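DyP2 (Amycolatopsis sp. ATCC 39116, PDB 4G2C) is a haem-containing dye-decolourising peroxidase that also binds manganese and probably oxidises dyes, manganese ions and lignin-related compounds. Local coordinates at residues L202-A207 with G377-R382; F215-G220 with R311-T316. One frame throughout, in Å; residues are numbered along the deposited sequence.

Contact 1 (L202-A207 with G377-R382). With ACT (acetate ion), chain O.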
# COMPACT_ATOMS: atom_id res chain seq x y z
N LEU A 202 -6.05 10.85 -6.78
CA LEU A 202 -6.92 10.68 -7.93
C LEU A 202 -6.63 9.31 -8.51
O LEU A 202 -5.51 9.04 -8.96
CB LEU A 202 -6.64 11.77 -8.98
CG LEU A 202 -7.42 11.64 -10.29
CD1 LEU A 202 -8.90 11.98 -10.09
CD2 LEU A 202 -6.78 12.48 -11.40
N GLY A 203 -7.62 8.42 -8.44
CA GLY A 203 -7.45 7.06 -8.92
C GLY A 203 -7.30 6.97 -10.43
O GLY A 203 -7.95 7.71 -11.16
N LEU A 204 -6.44 6.06 -10.89
CA LEU A 204 -6.27 5.81 -12.32
C LEU A 204 -6.74 4.41 -12.69
O LEU A 204 -6.52 3.46 -11.95
CB LEU A 204 -4.80 5.92 -12.72
CG LEU A 204 -3.95 7.14 -12.39
CD1 LEU A 204 -2.49 6.83 -12.78
CD2 LEU A 204 -4.47 8.36 -13.12
N ALA A 205 -7.34 4.28 -13.86
CA ALA A 205 -7.77 2.97 -14.34
C ALA A 205 -7.37 2.76 -15.80
O ALA A 205 -7.22 3.73 -16.55
CB ALA A 205 -9.29 2.81 -14.18
N ASN A 206 -7.18 1.50 -16.19
CA ASN A 206 -6.99 1.18 -17.60
C ASN A 206 -8.31 0.78 -18.29
O ASN A 206 -9.39 0.77 -17.66
CB ASN A 206 -5.87 0.13 -17.82
CG ASN A 206 -6.23 -1.25 -17.28
OD1 ASN A 206 -7.39 -1.55 -16.98
ND2 ASN A 206 -5.22 -2.10 -17.13
N ALA A 207 -8.22 0.48 -19.58
CA ALA A 207 -9.40 0.18 -20.40
C ALA A 207 -10.14 -1.06 -19.91
O ALA A 207 -11.34 -1.23 -20.16
CB ALA A 207 -9.01 0.04 -21.88
N GLY A 377 -3.05 2.45 -0.89
CA GLY A 377 -2.52 3.67 -1.49
C GLY A 377 -3.43 4.27 -2.54
O GLY A 377 -4.39 3.65 -2.99
N GLN A 378 -3.14 5.51 -2.93
CA GLN A 378 -3.84 6.12 -4.05
C GLN A 378 -2.86 6.99 -4.82
O GLN A 378 -1.99 7.63 -4.22
CB GLN A 378 -5.05 6.94 -3.57
CG GLN A 378 -5.95 7.49 -4.68
CD GLN A 378 -6.40 6.45 -5.68
OE1 GLN A 378 -5.62 6.01 -6.52
NE2 GLN A 378 -7.67 6.04 -5.59
N THR A 379 -2.97 6.96 -6.15
CA THR A 379 -2.12 7.82 -6.98
C THR A 379 -2.42 9.31 -6.80
O THR A 379 -3.53 9.71 -6.43
CB THR A 379 -2.27 7.47 -8.48
OG1 THR A 379 -3.66 7.30 -8.80
CG2 THR A 379 -1.51 6.19 -8.80
N TYR A 380 -1.44 10.15 -7.09
CA TYR A 380 -1.69 11.58 -7.12
C TYR A 380 -1.10 12.23 -8.37
O TYR A 380 -0.18 11.69 -9.00
CB TYR A 380 -1.12 12.25 -5.88
CG TYR A 380 0.39 12.36 -5.87
CD1 TYR A 380 1.03 13.46 -6.44
CD2 TYR A 380 1.18 11.36 -5.30
CE1 TYR A 380 2.42 13.57 -6.42
CE2 TYR A 380 2.56 11.47 -5.27
CZ TYR A 380 3.18 12.57 -5.84
OH TYR A 380 4.55 12.69 -5.83
N GLY A 381 -1.62 13.41 -8.70
CA GLY A 381 -1.14 14.17 -9.82
C GLY A 381 -2.07 14.09 -11.02
O GLY A 381 -2.85 13.15 -11.17
N ARG A 382 -2.00 15.09 -11.89
CA ARG A 382 -2.75 15.03 -13.13
C ARG A 382 -1.77 15.03 -14.29
O ARG A 382 -0.72 15.66 -14.22
CB ARG A 382 -3.74 16.20 -13.25
CG ARG A 382 -4.90 16.14 -12.26
CD ARG A 382 -5.95 17.20 -12.60
NE ARG A 382 -7.22 16.98 -11.91
CZ ARG A 382 -8.19 16.18 -12.36
NH1 ARG A 382 -8.03 15.50 -13.49
NH2 ARG A 382 -9.32 16.05 -11.66
C ACT O . -2.26 0.31 -3.77
O ACT O . -3.06 -0.52 -3.27
OXT ACT O . -1.26 0.64 -3.08
CH3 ACT O . -2.49 0.88 -5.14
O HOH W 1 -3.09 10.50 -10.03
O HOH W 2 -4.65 4.55 -9.27
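The guanidinium group of Arg382 has Leu202 over one face, with the methyl CD2 displaced toward the rim and 3.9 Å from NH1; the two side chains cross at about a right angle. The second flat group is the amide of Gln378, which lies against Gly203: the CA of that glycine is 3.2 Å from OE1 and almost as close to CD and NE2, so it approaches the amide obliquely, from above its plane and from the OE1/NE2 side. Gln378 OE1 accepts from Thr379 N, 2.8 Å away, on a lone pair in the carbonyl plane. A bend in the chain (chi2 52°) folds the amide back far enough for this, while NE2 is hydrogen-bonded to the backbone O of Arg64. An alanine in place of Gln378 would probably leave Thr379 N and Arg64 O without these mates and open a gap beside Gly203.

Where the backbones meet, Leu202 N donates to Thr379 O over 2.8 Å at 156°. Thr379 places OG1 between its N and carbonyl carbon (chi1 44°), from where the hydroxyl donates to Leu202 O across a short 2.5 Å. That carbonyl also accepts from water 1, which donates its other hydrogen to Gly381 O. Water 2 extends the network: Leu204 N donates to it over 2.8 Å, and it donates to Thr379 OG1 at 3.0 Å. Leu204 packs across the same threonine, its CG resting on OG1.

Strand 193-205 of one antiparallel sheet is joined to strand 374-380 of another by a single direct backbone bond, supplemented by a hydroxyl and water 2, with water 1 going on to Gly381. From Leu204 N through water 2 and OG1 to Leu202 O the donors run one way, so each bond is likely to polarise the next.

Contact 2 (F215-G220 with R311-T316); sequences FGYVDG and RFEDGT. With MN (manganese (II) ion), chain D; HEM (protoporphyrin IX containing Fe), chain C.
Tyr217 and Glu313 form the tight centre. Glu313 CG sits over the middle of the tyrosine ring in a CH-pi contact, 3.5 Å from the centroid and 3° off the normal, while Arg311 O meets the ring edge, 3.2 Å from CE2. Next door, Val218 N donates to Glu313 O at 3.0 Å and 163°. Val218 CG2, anti to its carbonyl carbon, packs against the same oxygen, 3.3 Å from Glu313 O.

Beyond the packed ring, the Glu313 carboxylate reaches a hydrated metal site. Its OE2 binds manganese at 2.2 Å, Glu287 is the other protein ligand, and water 3 on the metal is also hydrogen-bonded to Tyr217 OH. On the haem side a single water, water 4, bridges Val218 O and Phe312 O. Tyr217 thus lies between the haem and the manganese ion: Tyr217 CB is 3.6 Å from haem CMA, and the hydroxyl reaches the metal's water.

Both segments are loops. Tyr217 packs on Phe283 and Lys284 of helix 280-293, the helix that supplies Glu287, and on Val309 of helix 303-309; residues 215-220 follow strand 211-212.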
# COMPACT_ATOMS: atom_id res chain seq x y z
N PHE A 215 3.34 4.39 -13.72
CA PHE A 215 4.19 3.74 -14.71
C PHE A 215 3.37 2.94 -15.71
O PHE A 215 3.92 2.42 -16.69
CB PHE A 215 5.24 2.83 -14.05
CG PHE A 215 6.22 3.55 -13.17
CD1 PHE A 215 6.53 4.88 -13.40
CD2 PHE A 215 6.82 2.90 -12.10
CE1 PHE A 215 7.45 5.55 -12.57
CE2 PHE A 215 7.72 3.56 -11.28
CZ PHE A 215 8.04 4.89 -11.52
N GLY A 216 2.06 2.84 -15.45
CA GLY A 216 1.14 2.14 -16.32
C GLY A 216 0.71 0.74 -15.89
O GLY A 216 -0.05 0.05 -16.58
N TYR A 217 1.17 0.30 -14.72
CA TYR A 217 0.95 -1.10 -14.33
C TYR A 217 -0.23 -1.23 -13.36
O TYR A 217 -0.37 -0.44 -12.43
CB TYR A 217 2.21 -1.70 -13.70
CG TYR A 217 3.37 -1.81 -14.64
CD1 TYR A 217 4.08 -0.67 -15.02
CD2 TYR A 217 3.78 -3.05 -15.13
CE1 TYR A 217 5.17 -0.76 -15.88
CE2 TYR A 217 4.87 -3.15 -16.00
CZ TYR A 217 5.56 -2.00 -16.36
OH TYR A 217 6.63 -2.07 -17.23
N VAL A 218 -1.05 -2.25 -13.59
CA VAL A 218 -2.09 -2.61 -12.64
C VAL A 218 -1.48 -2.64 -11.24
O VAL A 218 -0.47 -3.27 -11.00
CB VAL A 218 -2.70 -3.99 -12.97
CG1 VAL A 218 -3.69 -4.40 -11.88
CG2 VAL A 218 -3.39 -3.96 -14.32
N ASP A 219 -2.08 -1.92 -10.30
CA ASP A 219 -1.50 -1.92 -8.97
C ASP A 219 -2.56 -2.32 -7.97
O ASP A 219 -3.75 -2.17 -8.23
CB ASP A 219 -0.85 -0.55 -8.66
CG ASP A 219 -1.86 0.55 -8.44
OD1 ASP A 219 -3.02 0.41 -8.89
OD2 ASP A 219 -1.51 1.57 -7.81
N GLY A 220 -2.15 -2.88 -6.84
CA GLY A 220 -3.13 -3.31 -5.85
C GLY A 220 -4.00 -4.51 -6.23
O GLY A 220 -5.17 -4.55 -5.89
N ARG A 311 5.11 -8.11 -13.29
CA ARG A 311 3.91 -8.25 -14.10
C ARG A 311 4.03 -7.31 -15.30
O ARG A 311 4.72 -6.30 -15.24
CB ARG A 311 2.66 -7.87 -13.32
CG ARG A 311 2.29 -8.72 -12.11
CD ARG A 311 1.07 -8.09 -11.38
NE ARG A 311 0.64 -8.81 -10.18
CZ ARG A 311 -0.36 -9.70 -10.14
NH1 ARG A 311 -1.07 -9.97 -11.24
NH2 ARG A 311 -0.66 -10.30 -8.99
N PHE A 312 3.37 -7.66 -16.40
CA PHE A 312 3.18 -6.72 -17.50
C PHE A 312 2.19 -5.63 -17.08
O PHE A 312 1.50 -5.75 -16.07
CB PHE A 312 2.65 -7.46 -18.74
CG PHE A 312 3.62 -8.44 -19.31
CD1 PHE A 312 4.57 -8.03 -20.23
CD2 PHE A 312 3.63 -9.76 -18.88
CE1 PHE A 312 5.49 -8.93 -20.74
CE2 PHE A 312 4.54 -10.66 -19.38
CZ PHE A 312 5.47 -10.25 -20.32
N GLU A 313 2.12 -4.56 -17.85
CA GLU A 313 1.19 -3.49 -17.52
C GLU A 313 -0.23 -3.95 -17.20
O GLU A 313 -0.93 -3.30 -16.39
CB GLU A 313 1.23 -2.39 -18.57
CG GLU A 313 2.44 -1.49 -18.38
CD GLU A 313 2.96 -0.91 -19.67
OE1 GLU A 313 2.21 -0.16 -20.33
OE2 GLU A 313 4.14 -1.22 -20.02
N ASP A 314 -0.63 -5.09 -17.76
CA ASP A 314 -2.05 -5.47 -17.76
C ASP A 314 -2.70 -6.30 -16.61
O ASP A 314 -3.84 -6.68 -16.78
CB ASP A 314 -2.48 -6.08 -19.12
CG ASP A 314 -2.00 -7.49 -19.29
OD1 ASP A 314 -1.04 -7.87 -18.60
OD2 ASP A 314 -2.59 -8.23 -20.13
N GLY A 315 -2.05 -6.67 -15.52
CA GLY A 315 -0.69 -7.06 -15.40
C GLY A 315 -0.70 -8.60 -15.26
O GLY A 315 -0.99 -9.20 -14.21
N THR A 316 -0.42 -9.24 -16.39
CA THR A 316 -0.07 -10.65 -16.46
C THR A 316 1.21 -10.92 -15.65
O THR A 316 2.23 -10.24 -15.84
CB THR A 316 0.14 -11.01 -17.93
OG1 THR A 316 -1.02 -10.59 -18.67
CG2 THR A 316 0.34 -12.51 -18.11
MN MN D . 6.15 -1.20 -20.98
CHA HEM C . 2.54 -4.88 -5.79
CHB HEM C . 3.90 -0.73 -7.91
CHC HEM C . 5.47 1.00 -3.65
CHD HEM C . 4.84 -3.40 -1.74
C1A HEM C . 2.75 -3.90 -6.74
C2A HEM C . 2.37 -3.99 -8.13
C3A HEM C . 2.75 -2.84 -8.71
C4A HEM C . 3.37 -1.99 -7.71
CMA HEM C . 2.56 -2.46 -10.19
CAA HEM C . 1.66 -5.20 -8.79
CBA HEM C . 0.15 -5.09 -8.57
CGA HEM C . -0.28 -5.68 -7.25
O1A HEM C . 0.04 -6.85 -6.95
O2A HEM C . -0.94 -4.98 -6.45
C1B HEM C . 4.46 0.12 -6.97
C2B HEM C . 4.96 1.48 -7.17
C3B HEM C . 5.39 1.94 -5.97
C4B HEM C . 5.16 0.92 -4.99
CMB HEM C . 5.01 2.22 -8.53
CAB HEM C . 6.00 3.32 -5.62
CBB HEM C . 5.81 4.38 -6.41
C1C HEM C . 5.51 -0.07 -2.78
C2C HEM C . 6.12 -0.07 -1.46
C3C HEM C . 5.92 -1.29 -0.93
C4C HEM C . 5.20 -2.08 -1.90
CMC HEM C . 6.83 1.14 -0.79
CAC HEM C . 6.42 -1.81 0.44
CBC HEM C . 7.43 -1.22 1.09
C1D HEM C . 4.12 -4.18 -2.62
C2D HEM C . 3.58 -5.47 -2.29
C3D HEM C . 2.85 -5.90 -3.56
C4D HEM C . 3.04 -4.86 -4.52
CMD HEM C . 3.70 -6.22 -0.96
CAD HEM C . 2.11 -7.20 -3.81
CBD HEM C . 3.21 -8.22 -4.01
CGD HEM C . 2.48 -9.54 -4.10
O1D HEM C . 1.74 -9.87 -3.14
O2D HEM C . 2.63 -10.21 -5.16
NA HEM C . 3.34 -2.68 -6.51
NB HEM C . 4.60 -0.17 -5.62
NC HEM C . 4.96 -1.31 -3.02
ND HEM C . 3.78 -3.86 -3.93
FE HEM C . 4.34 -2.02 -4.88
O HOH W 3 5.95 -3.30 -20.01
O HOH W 4 0.76 -5.10 -13.06

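How the contacts relate
From the N terminus, the chain first builds most of one antiparallel sheet and reaches 202-207 at the end of strand 193-205. It turns back through strand 211-212 and enters 215-220 beside the haem. After helices 280-293 and 303-309 it arrives at 311-316, where contact 2 closes a loop of 90 intervening residues. Only later does 377-382 meet 202-207, so contact 1 closes a loop of 169 residues with contact 2 nested inside. Contact 1 ties the two large sheets together; contact 2 joins two haem-side loops to the manganese site. Their centres are 13 Å apart, and they touch where Asn206 ND2 packs 3.8 Å from Val218 CG2.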